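Local coordinates for Rx protein (PDB 4M70) that probably acts as an intracellular NB-LRR immune receptor that responds to pathogen avirulence proteins and triggers the hypersensitive response, represented here by its N-terminal coiled-coil domain, at residues Ala8-Leu13 and Ala66-Glu70; Met14-His18 and Pro30-Lys34; Cys26-Phe31 and Ile96-Glu101; Leu58-Ile62 and Thr110-Trp114. All blocks are in the same frame, centred on the assembly; numbering follows the deposited sequence.

Overall arrangement
Four helices, 4-24, 29-42, 56-81 and 86-119, pack along one another, and the contacts sample the seams between them. From the N terminus, helix 4-24 first offers Ala8-Leu13 to contact 1, then Met14-His18 to contact 2. Contact 2 closes the short hairpin to helix 29-42, wholly within the longer loop that contact 1 closes with helix 56-81. Contact 3 begins on the part of the chain where contact 2 ends, sharing Pro30 and Phe31, and reaches to helix 86-119, crossing contact 1. Contact 4 follows contact 2 in series, crosses contacts 1 and 3, and joins helices 56-81 and 86-119, its centre about 20 Å from that of contact 3.

Contact 1: residues Ala8-Leu13 and Ala66-Glu70; sequences AAVTSL and AYTTE
The Tyr67 ring has the methyl of Ala9 over one face and CB of Ser12 near its plane at the edge. Ala9 CB stands 3.9 Å from the Tyr67 ring centroid, 28° off the ring normal, a CH-pi contact. It is displaced toward the phenol end, where Tyr67 CZ is 3.5 Å from Ala9 CB. The ring's CG is anti to its own carbonyl carbon (chi1 -73°), which lets the aromatic group reach across to helix 4-24. The other flat group, the Glu70 carboxylate, turns OE2 toward Ser12; the modelled separation from the serine hydroxyl is too short to be reliable. OE2 does have a hydrogen-bond partner one turn further on, Thr16 OG1.

Beside these groups the first and third helices of the four-helix bundle, 4-24 and 56-81, run nearly parallel, their axes 9.0 Å apart at an angle of 19°. Small residues make this spacing possible: Ala9 CB meets Ala66 CB at 3.9 Å. Leu13 fills the next level, with CD1 3.9 Å from Thr69 CG2 and CD2 turned toward the Ala66 methyl. Chemically, then, this alanine-leucine seam coheres mainly through apolar and CH-pi contact; the polar Ser12-Glu70 approach is too uncertain to count.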
loop_
_atom_site.group_PDB
_atom_site.type_symbol
_atom_site.label_atom_id
_atom_site.label_comp_id
_atom_site.label_asym_id
_atom_site.label_seq_id
_atom_site.Cartn_x
_atom_site.Cartn_y
_atom_site.Cartn_z
ATOM N N ALA A 8 14.162 1.947 -4.702
ATOM C CA ALA A 8 14.558 0.929 -3.732
ATOM C C ALA A 8 13.433 0.604 -2.754
ATOM O O ALA A 8 13.164 -0.564 -2.461
ATOM C CB ALA A 8 15.808 1.369 -2.981
ATOM N N ALA A 9 12.770 1.641 -2.257
ATOM C CA ALA A 9 11.684 1.460 -1.303
ATOM C C ALA A 9 10.489 0.713 -1.904
ATOM O O ALA A 9 9.946 -0.207 -1.281
ATOM C CB ALA A 9 11.249 2.802 -0.747
ATOM N N VAL A 10 10.083 1.114 -3.107
ATOM C CA VAL A 10 8.980 0.455 -3.805
ATOM C C VAL A 10 9.328 -0.997 -4.122
ATOM O O VAL A 10 8.489 -1.889 -3.989
ATOM C CB VAL A 10 8.575 1.218 -5.099
ATOM C CG1 VAL A 10 7.593 0.400 -5.935
ATOM C CG2 VAL A 10 7.971 2.570 -4.750
ATOM N N THR A 11 10.582 -1.237 -4.499
ATOM C CA THR A 11 11.054 -2.600 -4.754
ATOM C C THR A 11 10.937 -3.463 -3.498
ATOM O O THR A 11 10.470 -4.618 -3.540
ATOM C CB THR A 11 12.526 -2.604 -5.222
ATOM O OG1 THR A 11 12.650 -1.847 -6.435
ATOM C CG2 THR A 11 13.018 -4.029 -5.455
ATOM N N SER A 12 11.344 -2.881 -2.378
ATOM C CA SER A 12 11.272 -3.577 -1.106
ATOM C C SER A 12 9.816 -3.874 -0.733
ATOM O O SER A 12 9.507 -4.956 -0.227
ATOM C CB SER A 12 11.972 -2.756 -0.023
ATOM O OG SER A 12 12.014 -3.465 1.200
ATOM N N LEU A 13 8.924 -2.925 -1.008
ATOM C CA LEU A 13 7.498 -3.108 -0.737
ATOM C C LEU A 13 6.891 -4.221 -1.601
ATOM O O LEU A 13 6.041 -4.987 -1.140
ATOM C CB LEU A 13 6.734 -1.791 -0.938
ATOM C CG LEU A 13 5.224 -1.843 -0.692
ATOM C CD1 LEU A 13 4.920 -2.469 0.670
ATOM C CD2 LEU A 13 4.596 -0.461 -0.801
ATOM N N ALA A 66 6.303 3.948 1.842
ATOM C CA ALA A 66 6.568 2.569 1.452
ATOM C C ALA A 66 7.110 1.733 2.615
ATOM O O ALA A 66 6.661 0.608 2.857
ATOM C CB ALA A 66 7.524 2.529 0.273
ATOM N N TYR A 67 8.089 2.282 3.325
ATOM C CA TYR A 67 8.687 1.557 4.437
ATOM C C TYR A 67 7.668 1.315 5.569
ATOM O O TYR A 67 7.585 0.207 6.129
ATOM C CB TYR A 67 9.952 2.279 4.901
ATOM C CG TYR A 67 11.095 2.107 3.915
ATOM C CD1 TYR A 67 11.176 0.975 3.112
ATOM C CD2 TYR A 67 12.060 3.092 3.750
ATOM C CE1 TYR A 67 12.205 0.810 2.202
ATOM C CE2 TYR A 67 13.090 2.938 2.833
ATOM C CZ TYR A 67 13.153 1.798 2.061
ATOM O OH TYR A 67 14.174 1.636 1.150
ATOM N N THR A 68 6.872 2.340 5.873
ATOM C CA THR A 68 5.808 2.231 6.877
ATOM C C THR A 68 4.818 1.122 6.505
ATOM O O THR A 68 4.450 0.258 7.333
ATOM C CB THR A 68 5.049 3.568 7.025
ATOM O OG1 THR A 68 5.973 4.614 7.354
ATOM C CG2 THR A 68 3.981 3.474 8.106
ATOM N N THR A 69 4.397 1.150 5.245
ATOM C CA THR A 69 3.477 0.147 4.728
ATOM C C THR A 69 4.086 -1.240 4.875
ATOM O O THR A 69 3.395 -2.208 5.207
ATOM C CB THR A 69 3.146 0.406 3.253
ATOM O OG1 THR A 69 2.642 1.742 3.100
ATOM C CG2 THR A 69 2.131 -0.608 2.750
ATOM N N GLU A 70 5.388 -1.324 4.620
ATOM C CA GLU A 70 6.119 -2.578 4.762
ATOM C C GLU A 70 5.980 -3.121 6.165
ATOM O O GLU A 70 5.656 -4.299 6.360
ATOM C CB GLU A 70 7.597 -2.363 4.487
ATOM C CG GLU A 70 8.086 -2.915 3.188
ATOM C CD GLU A 70 9.584 -2.933 3.135
ATOM O OE1 GLU A 70 10.212 -2.274 3.989
ATOM O OE2 GLU A 70 10.131 -3.615 2.252
#

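Contact 2: residues Met14-His18 and Pro30-Lys34; sequences MRTIH and PFYEK
Tyr32 and His18 lie face to face, and following the tyrosine outward shows how one side chain can knit two helices together. Its CB rests against CG2 of Ile17. With CG anti to the backbone N (chi1 -174°), the ring is then carried across to helix 4-24, where CG lies 3.6 Å from His18 NE2. Farther along one side, CD2 and CE2 turn their edge to the backbone of the opposite helix: the carbonyl oxygen of Met14 lies in the ring plane, 3.4 Å from Tyr32 CE2. The same CE2 meets the Met14 side chain, 3.5 Å from its CB. At CZ the ring is nearest the imidazole, with His18 CE1 3.2 Å away, and the phenol oxygen beyond it still overhangs that carbon, OH being 3.6 Å from His18 CE1.

The two rings are almost parallel, at 9°, with centroids 3.6 Å apart. A probable hydrogen bond between the imidazole NE2 and Gln29 OE1 helps set the rotation of the histidine ring, and Gln29 is oriented in turn through its NE2 by Glu33. Deeper in, Ile17 CD1 packs 4.1 Å from Phe31 CB, while Leu100 of helix 86-119 also meets Ile17. The short segments run antiparallel at 167°, as expected of a helical hairpin, here the one formed by the first two helices of the four-helix bundle of the Rx coiled-coil domain.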
loop_
_atom_site.group_PDB
_atom_site.type_symbol
_atom_site.label_atom_id
_atom_site.label_comp_id
_atom_site.label_asym_id
_atom_site.label_seq_id
_atom_site.Cartn_x
_atom_site.Cartn_y
_atom_site.Cartn_z
ATOM N N MET A 14 7.320 -4.287 -2.859
ATOM C CA MET A 14 6.887 -5.335 -3.779
ATOM C C MET A 14 7.296 -6.691 -3.204
ATOM O O MET A 14 6.483 -7.628 -3.114
ATOM C CB MET A 14 7.514 -5.111 -5.164
ATOM C CG MET A 14 6.850 -3.991 -5.981
ATOM S SD MET A 14 7.908 -3.239 -7.250
ATOM C CE MET A 14 8.176 -4.615 -8.367
ATOM N N ARG A 15 8.563 -6.785 -2.807
ATOM C CA ARG A 15 9.091 -8.014 -2.217
ATOM C C ARG A 15 8.328 -8.413 -0.942
ATOM O O ARG A 15 8.031 -9.595 -0.717
ATOM C CB ARG A 15 10.588 -7.845 -1.941
ATOM C CG ARG A 15 11.405 -9.122 -1.979
ATOM C CD ARG A 15 12.880 -8.800 -2.181
ATOM N NE ARG A 15 13.314 -7.726 -1.293
ATOM C CZ ARG A 15 14.045 -6.680 -1.671
ATOM N NH1 ARG A 15 14.442 -6.556 -2.931
ATOM N NH2 ARG A 15 14.384 -5.758 -0.780
ATOM N N THR A 16 8.006 -7.415 -0.120
ATOM C CA THR A 16 7.264 -7.634 1.119
ATOM C C THR A 16 5.863 -8.159 0.832
ATOM O O THR A 16 5.367 -9.076 1.498
ATOM C CB THR A 16 7.166 -6.332 1.940
ATOM O OG1 THR A 16 8.480 -5.916 2.340
ATOM C CG2 THR A 16 6.292 -6.526 3.174
ATOM N N ILE A 17 5.241 -7.587 -0.193
ATOM C CA ILE A 17 3.919 -8.017 -0.611
ATOM C C ILE A 17 3.953 -9.474 -1.061
ATOM O O ILE A 17 3.093 -10.264 -0.669
ATOM C CB ILE A 17 3.358 -7.112 -1.721
ATOM C CG1 ILE A 17 2.854 -5.799 -1.120
ATOM C CG2 ILE A 17 2.226 -7.802 -2.462
ATOM C CD1 ILE A 17 2.491 -4.753 -2.150
ATOM N N HIS A 18 4.948 -9.841 -1.864
ATOM C CA HIS A 18 5.074 -11.244 -2.257
ATOM C C HIS A 18 5.314 -12.189 -1.068
ATOM O O HIS A 18 4.772 -13.301 -1.044
ATOM C CB HIS A 18 6.135 -11.429 -3.343
ATOM C CG HIS A 18 5.573 -11.363 -4.732
ATOM N ND1 HIS A 18 6.347 -11.527 -5.862
ATOM C CD2 HIS A 18 4.311 -11.145 -5.170
ATOM C CE1 HIS A 18 5.582 -11.419 -6.935
ATOM N NE2 HIS A 18 4.344 -11.185 -6.543
ATOM N N PRO A 30 -2.556 -7.798 -7.605
ATOM C CA PRO A 30 -2.880 -6.506 -8.228
ATOM C C PRO A 30 -2.101 -5.336 -7.628
ATOM O O PRO A 30 -1.662 -4.447 -8.371
ATOM C CB PRO A 30 -4.380 -6.342 -7.935
ATOM C CG PRO A 30 -4.692 -7.338 -6.855
ATOM C CD PRO A 30 -3.776 -8.479 -7.135
ATOM N N PHE A 31 -1.919 -5.346 -6.308
ATOM C CA PHE A 31 -1.119 -4.321 -5.647
ATOM C C PHE A 31 0.310 -4.366 -6.163
ATOM O O PHE A 31 0.905 -3.332 -6.465
ATOM C CB PHE A 31 -1.103 -4.522 -4.131
ATOM C CG PHE A 31 -2.440 -4.357 -3.467
ATOM C CD1 PHE A 31 -3.087 -5.444 -2.906
ATOM C CD2 PHE A 31 -3.046 -3.113 -3.400
ATOM C CE1 PHE A 31 -4.314 -5.292 -2.283
ATOM C CE2 PHE A 31 -4.269 -2.949 -2.779
ATOM C CZ PHE A 31 -4.905 -4.042 -2.220
ATOM N N TYR A 32 0.846 -5.575 -6.263
ATOM C CA TYR A 32 2.200 -5.800 -6.754
ATOM C C TYR A 32 2.365 -5.212 -8.161
ATOM O O TYR A 32 3.331 -4.501 -8.431
ATOM C CB TYR A 32 2.495 -7.302 -6.745
ATOM C CG TYR A 32 3.910 -7.685 -7.094
ATOM C CD1 TYR A 32 4.265 -8.005 -8.396
ATOM C CD2 TYR A 32 4.891 -7.754 -6.109
ATOM C CE1 TYR A 32 5.563 -8.367 -8.715
ATOM C CE2 TYR A 32 6.187 -8.114 -6.417
ATOM C CZ TYR A 32 6.519 -8.418 -7.720
ATOM O OH TYR A 32 7.813 -8.782 -8.028
ATOM N N GLU A 33 1.416 -5.506 -9.047
ATOM C CA GLU A 33 1.474 -5.035 -10.431
ATOM C C GLU A 33 1.354 -3.518 -10.529
ATOM O O GLU A 33 2.064 -2.876 -11.314
ATOM C CB GLU A 33 0.373 -5.690 -11.272
ATOM C CG GLU A 33 0.546 -7.187 -11.495
ATOM C CD GLU A 33 1.743 -7.507 -12.376
ATOM O OE1 GLU A 33 2.158 -6.627 -13.162
ATOM O OE2 GLU A 33 2.261 -8.643 -12.294
ATOM N N LYS A 34 0.461 -2.943 -9.730
ATOM C CA LYS A 34 0.304 -1.495 -9.715
ATOM C C LYS A 34 1.577 -0.815 -9.217
ATOM O O LYS A 34 2.012 0.214 -9.757
ATOM C CB LYS A 34 -0.888 -1.105 -8.840
ATOM C CG LYS A 34 -1.255 0.363 -8.881
ATOM C CD LYS A 34 -2.441 0.655 -7.963
ATOM C CE LYS A 34 -3.687 -0.128 -8.363
ATOM N NZ LYS A 34 -4.842 0.141 -7.449
#

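Contact 3: residues Cys26-Phe31 and Ile96-Glu101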
loop_
_atom_site.group_PDB
_atom_site.type_symbol
_atom_site.label_atom_id
_atom_site.label_comp_id
_atom_site.label_asym_id
_atom_site.label_seq_id
_atom_site.Cartn_x
_atom_site.Cartn_y
_atom_site.Cartn_z
ATOM N N CYS A 26 -3.158 -14.544 0.438
ATOM C CA CYS A 26 -3.993 -13.425 0.013
ATOM C C CYS A 26 -3.714 -13.031 -1.426
ATOM O O CYS A 26 -2.600 -13.206 -1.929
ATOM C CB CYS A 26 -3.779 -12.203 0.912
ATOM S SG CYS A 26 -4.325 -12.369 2.621
ATOM N N ASP A 27 -4.738 -12.489 -2.077
ATOM C CA ASP A 27 -4.613 -12.054 -3.456
ATOM C C ASP A 27 -4.120 -10.622 -3.453
ATOM O O ASP A 27 -4.908 -9.678 -3.425
ATOM C CB ASP A 27 -5.967 -12.145 -4.164
ATOM C CG ASP A 27 -5.895 -11.737 -5.619
ATOM O OD1 ASP A 27 -4.832 -11.937 -6.248
ATOM O OD2 ASP A 27 -6.899 -11.198 -6.127
ATOM N N LEU A 28 -2.801 -10.468 -3.458
ATOM C CA LEU A 28 -2.196 -9.147 -3.391
ATOM C C LEU A 28 -1.484 -8.793 -4.695
ATOM O O LEU A 28 -0.919 -7.707 -4.825
ATOM C CB LEU A 28 -1.212 -9.094 -2.219
ATOM C CG LEU A 28 -1.793 -9.542 -0.871
ATOM C CD1 LEU A 28 -0.742 -9.521 0.247
ATOM C CD2 LEU A 28 -2.977 -8.673 -0.490
ATOM N N GLN A 29 -1.516 -9.709 -5.659
ATOM C CA GLN A 29 -0.850 -9.488 -6.944
ATOM C C GLN A 29 -1.268 -8.199 -7.681
ATOM O O GLN A 29 -0.430 -7.582 -8.334
ATOM C CB GLN A 29 -0.960 -10.717 -7.856
ATOM C CG GLN A 29 -0.040 -10.672 -9.082
ATOM C CD GLN A 29 1.442 -10.702 -8.730
ATOM O OE1 GLN A 29 1.833 -11.131 -7.643
ATOM N NE2 GLN A 29 2.276 -10.238 -9.657
ATOM N N PRO A 30 -2.556 -7.798 -7.605
ATOM C CA PRO A 30 -2.880 -6.506 -8.228
ATOM C C PRO A 30 -2.101 -5.336 -7.628
ATOM O O PRO A 30 -1.662 -4.447 -8.371
ATOM C CB PRO A 30 -4.380 -6.342 -7.935
ATOM C CG PRO A 30 -4.692 -7.338 -6.855
ATOM C CD PRO A 30 -3.776 -8.479 -7.135
ATOM N N PHE A 31 -1.919 -5.346 -6.308
ATOM C CA PHE A 31 -1.119 -4.321 -5.647
ATOM C C PHE A 31 0.310 -4.366 -6.163
ATOM O O PHE A 31 0.905 -3.332 -6.465
ATOM C CB PHE A 31 -1.103 -4.522 -4.131
ATOM C CG PHE A 31 -2.440 -4.357 -3.467
ATOM C CD1 PHE A 31 -3.087 -5.444 -2.906
ATOM C CD2 PHE A 31 -3.046 -3.113 -3.400
ATOM C CE1 PHE A 31 -4.314 -5.292 -2.283
ATOM C CE2 PHE A 31 -4.269 -2.949 -2.779
ATOM C CZ PHE A 31 -4.905 -4.042 -2.220
ATOM N N ILE A 96 -4.391 -5.911 5.964
ATOM C CA ILE A 96 -3.427 -5.914 4.858
ATOM C C ILE A 96 -3.966 -5.215 3.604
ATOM O O ILE A 96 -3.287 -4.361 3.012
ATOM C CB ILE A 96 -2.972 -7.345 4.488
ATOM C CG1 ILE A 96 -2.180 -7.971 5.641
ATOM C CG2 ILE A 96 -2.096 -7.341 3.240
ATOM C CD1 ILE A 96 -1.841 -9.423 5.409
ATOM N N PHE A 97 -5.184 -5.583 3.209
ATOM C CA PHE A 97 -5.813 -5.001 2.020
ATOM C C PHE A 97 -5.944 -3.487 2.151
ATOM O O PHE A 97 -5.577 -2.729 1.247
ATOM C CB PHE A 97 -7.198 -5.587 1.777
ATOM C CG PHE A 97 -7.184 -7.020 1.362
ATOM C CD1 PHE A 97 -6.648 -7.408 0.144
ATOM C CD2 PHE A 97 -7.789 -7.976 2.160
ATOM C CE1 PHE A 97 -6.652 -8.743 -0.235
ATOM C CE2 PHE A 97 -7.808 -9.307 1.787
ATOM C CZ PHE A 97 -7.239 -9.692 0.588
ATOM N N PHE A 98 -6.459 -3.062 3.300
ATOM C CA PHE A 98 -6.715 -1.655 3.563
ATOM C C PHE A 98 -5.436 -0.833 3.538
ATOM O O PHE A 98 -5.381 0.239 2.911
ATOM C CB PHE A 98 -7.428 -1.493 4.905
ATOM C CG PHE A 98 -7.754 -0.072 5.257
ATOM C CD1 PHE A 98 -6.916 0.660 6.084
ATOM C CD2 PHE A 98 -8.896 0.538 4.758
ATOM C CE1 PHE A 98 -7.211 1.972 6.412
ATOM C CE2 PHE A 98 -9.201 1.845 5.088
ATOM C CZ PHE A 98 -8.355 2.566 5.909
ATOM N N VAL A 99 -4.405 -1.334 4.217
ATOM C CA VAL A 99 -3.145 -0.604 4.246
ATOM C C VAL A 99 -2.520 -0.530 2.852
ATOM O O VAL A 99 -2.007 0.523 2.456
ATOM C CB VAL A 99 -2.145 -1.166 5.297
ATOM C CG1 VAL A 99 -1.637 -2.539 4.902
ATOM C CG2 VAL A 99 -0.985 -0.212 5.485
ATOM N N LEU A 100 -2.605 -1.619 2.090
ATOM C CA LEU A 100 -2.025 -1.605 0.753
ATOM C C LEU A 100 -2.742 -0.656 -0.203
ATOM O O LEU A 100 -2.098 0.016 -1.009
ATOM C CB LEU A 100 -1.955 -3.017 0.171
ATOM C CG LEU A 100 -0.817 -3.857 0.746
ATOM C CD1 LEU A 100 -0.829 -5.271 0.185
ATOM C CD2 LEU A 100 0.500 -3.159 0.455
ATOM N N GLU A 101 -4.067 -0.591 -0.113
ATOM C CA GLU A 101 -4.813 0.380 -0.915
ATOM C C GLU A 101 -4.506 1.833 -0.505
ATOM O O GLU A 101 -4.347 2.701 -1.375
ATOM C CB GLU A 101 -6.310 0.074 -0.898
ATOM C CG GLU A 101 -7.119 0.969 -1.831
ATOM C CD GLU A 101 -6.806 0.807 -3.304
ATOM O OE1 GLU A 101 -6.217 -0.219 -3.703
ATOM O OE2 GLU A 101 -7.129 1.746 -4.062
#
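Phe31, Phe97 and Leu100 bury the most surface here, and they interlock. Leu100 sets its CB squarely over one face of the Phe31 ring, 3.7 Å from the centroid and only 9° off the normal, a CH-pi contact of nearly ideal alignment. Its CD1 spreads over the same face toward Phe31 CD1, 3.8 Å away. The two phenylalanines instead meet rim to rim: Phe31 CE1 lies 4.0 Å from Phe97 CD1, and each of these atoms falls close to the plane of the other ring, so neither covers a face of its partner.

This aromatic and leucine cluster belongs to the core of the four-helix bundle and joins the turn after helix 4-24 and the start of helix 29-42 to the long last helix, with Ile17 and Val73 of the other two helices also touching Leu100. Phe97 lies toward the turn. Leu28, whose CD2 is 3.7 Å from Phe97 CE1, approaches its ring obliquely, while CD1 of the same leucine packs on Ile96 CG2. Asp27, at the centre of an inverse gamma turn, directs its carbonyl oxygen to the Phe97 edge, O being 3.8 Å from CE1. Cys26 adds a sulfur-aromatic contact, its SG 5.2 Å from the Phe97 centroid and well off the normal. At the far end, the side chain of Glu101 bends at chi2 (64°) and brings OE1 to the rim of Phe31, 3.5 Å from CE2.

Contact 4: residues Leu58-Ile62 and Thr110-Trp114; sequences LEVEI and TVKQW
Leu58 and Trp114 meet in the antiparallel pairing of the last two helices of the four-helix bundle, whose short segments run at 162° with axes 10.1 Å apart. The tight part lies around Leu58, Ile62, Thr110 and Trp114. Leu58 CB touches the indole rim, 3.5 Å from Trp114 CE3, and its CD1 reaches over to the tryptophan backbone, 3.5 Å from Trp114 CA. One turn on, Ile62 and Thr110 slide past each other in opposite directions, so that Ile62 CG1 lies 3.5 Å from Thr110 CG2. The threonine methyl can serve this apolar seam because it is anti to the backbone N, while OG1 turns back to hydrogen-bond the Cys106 carbonyl of its own helix. Ile62 CD1 extends farther, to Val111 CG2 at 3.9 Å, at a level where Leu42 of helix 29-42 also packs on both residues.

A more polar, solvent-facing side buries little area. There exposed Gln113, its chain extended, crosses Leu58 at a slant, its amide carbon CD 3.5 Å from Leu58 CD2. On the same side Glu61 brings OE1 to the Thr110 methyl CG2, with no hydrogen bond between them. On the flank facing helix 4-24, Glu59 packs its CB on Trp114 CZ3, and its OE1 accepts a hydrogen bond from Ala6 N; the backbone N of Glu59 lies in the plane of the indole, 3.5 Å from Trp114 CZ3.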
loop_
_atom_site.group_PDB
_atom_site.type_symbol
_atom_site.label_atom_id
_atom_site.label_comp_id
_atom_site.label_asym_id
_atom_site.label_seq_id
_atom_site.Cartn_x
_atom_site.Cartn_y
_atom_site.Cartn_z
ATOM N N LEU A 58 9.184 14.812 -2.541
ATOM C CA LEU A 58 8.312 13.730 -2.991
ATOM C C LEU A 58 8.961 12.366 -2.767
ATOM O O LEU A 58 8.289 11.407 -2.383
ATOM C CB LEU A 58 7.964 13.893 -4.473
ATOM C CG LEU A 58 7.209 15.153 -4.900
ATOM C CD1 LEU A 58 7.056 15.190 -6.405
ATOM C CD2 LEU A 58 5.851 15.200 -4.232
ATOM N N GLU A 59 10.267 12.285 -3.005
ATOM C CA GLU A 59 10.991 11.035 -2.818
ATOM C C GLU A 59 10.978 10.633 -1.345
ATOM O O GLU A 59 10.845 9.454 -1.018
ATOM C CB GLU A 59 12.415 11.137 -3.368
ATOM C CG GLU A 59 13.169 9.821 -3.323
ATOM C CD GLU A 59 14.353 9.803 -4.263
ATOM O OE1 GLU A 59 14.808 8.698 -4.632
ATOM O OE2 GLU A 59 14.811 10.894 -4.657
ATOM N N VAL A 60 11.128 11.616 -0.461
ATOM C CA VAL A 60 11.019 11.380 0.975
ATOM C C VAL A 60 9.634 10.817 1.291
ATOM O O VAL A 60 9.503 9.824 2.022
ATOM C CB VAL A 60 11.254 12.678 1.787
ATOM C CG1 VAL A 60 10.888 12.478 3.254
ATOM C CG2 VAL A 60 12.699 13.134 1.661
ATOM N N GLU A 61 8.611 11.438 0.709
ATOM C CA GLU A 61 7.230 10.998 0.907
ATOM C C GLU A 61 7.021 9.527 0.506
ATOM O O GLU A 61 6.494 8.721 1.292
ATOM C CB GLU A 61 6.272 11.908 0.119
ATOM C CG GLU A 61 6.391 13.392 0.474
ATOM C CD GLU A 61 5.570 14.297 -0.435
ATOM O OE1 GLU A 61 4.967 13.790 -1.407
ATOM O OE2 GLU A 61 5.558 15.524 -0.191
ATOM N N ILE A 62 7.479 9.179 -0.696
ATOM C CA ILE A 62 7.366 7.814 -1.196
ATOM C C ILE A 62 8.141 6.817 -0.341
ATOM O O ILE A 62 7.629 5.747 0.006
ATOM C CB ILE A 62 7.846 7.701 -2.661
ATOM C CG1 ILE A 62 6.900 8.447 -3.605
ATOM C CG2 ILE A 62 7.926 6.249 -3.088
ATOM C CD1 ILE A 62 7.330 8.400 -5.066
ATOM N N THR A 110 1.601 10.766 -5.375
ATOM C CA THR A 110 2.938 11.341 -5.325
ATOM C C THR A 110 3.675 11.181 -6.652
ATOM O O THR A 110 4.398 12.077 -7.071
ATOM C CB THR A 110 3.782 10.732 -4.185
ATOM O OG1 THR A 110 3.068 10.836 -2.946
ATOM C CG2 THR A 110 5.114 11.462 -4.062
ATOM N N VAL A 111 3.488 10.044 -7.312
ATOM C CA VAL A 111 4.154 9.797 -8.589
ATOM C C VAL A 111 3.579 10.680 -9.699
ATOM O O VAL A 111 4.316 11.152 -10.572
ATOM C CB VAL A 111 4.087 8.300 -8.984
ATOM C CG1 VAL A 111 4.471 8.099 -10.440
ATOM C CG2 VAL A 111 5.005 7.477 -8.093
ATOM N N LYS A 112 2.270 10.922 -9.659
ATOM C CA LYS A 112 1.661 11.839 -10.626
ATOM C C LYS A 112 2.161 13.274 -10.427
ATOM O O LYS A 112 2.511 13.973 -11.393
ATOM C CB LYS A 112 0.135 11.769 -10.545
ATOM C CG LYS A 112 -0.438 10.504 -11.174
ATOM C CD LYS A 112 -1.924 10.345 -10.891
ATOM C CE LYS A 112 -2.450 9.066 -11.509
ATOM N NZ LYS A 112 -3.841 8.761 -11.070
ATOM N N GLN A 113 2.237 13.692 -9.166
ATOM C CA GLN A 113 2.820 14.990 -8.841
ATOM C C GLN A 113 4.279 15.050 -9.301
ATOM O O GLN A 113 4.765 16.087 -9.756
ATOM C CB GLN A 113 2.703 15.288 -7.345
ATOM C CG GLN A 113 3.239 16.658 -6.946
ATOM C CD GLN A 113 3.051 16.956 -5.470
ATOM O OE1 GLN A 113 2.471 16.159 -4.732
ATOM N NE2 GLN A 113 3.543 18.110 -5.033
ATOM N N TRP A 114 4.966 13.922 -9.159
ATOM C CA TRP A 114 6.351 13.766 -9.578
ATOM C C TRP A 114 6.456 14.034 -11.074
ATOM O O TRP A 114 7.398 14.677 -11.527
ATOM C CB TRP A 114 6.834 12.353 -9.243
ATOM C CG TRP A 114 8.285 12.088 -9.518
ATOM C CD1 TRP A 114 8.873 11.897 -10.734
ATOM C CD2 TRP A 114 9.331 11.964 -8.543
ATOM N NE1 TRP A 114 10.221 11.672 -10.577
ATOM C CE2 TRP A 114 10.526 11.706 -9.239
ATOM C CE3 TRP A 114 9.370 12.049 -7.146
ATOM C CZ2 TRP A 114 11.753 11.536 -8.588
ATOM C CZ3 TRP A 114 10.587 11.879 -6.500
ATOM C CH2 TRP A 114 11.758 11.627 -7.221
#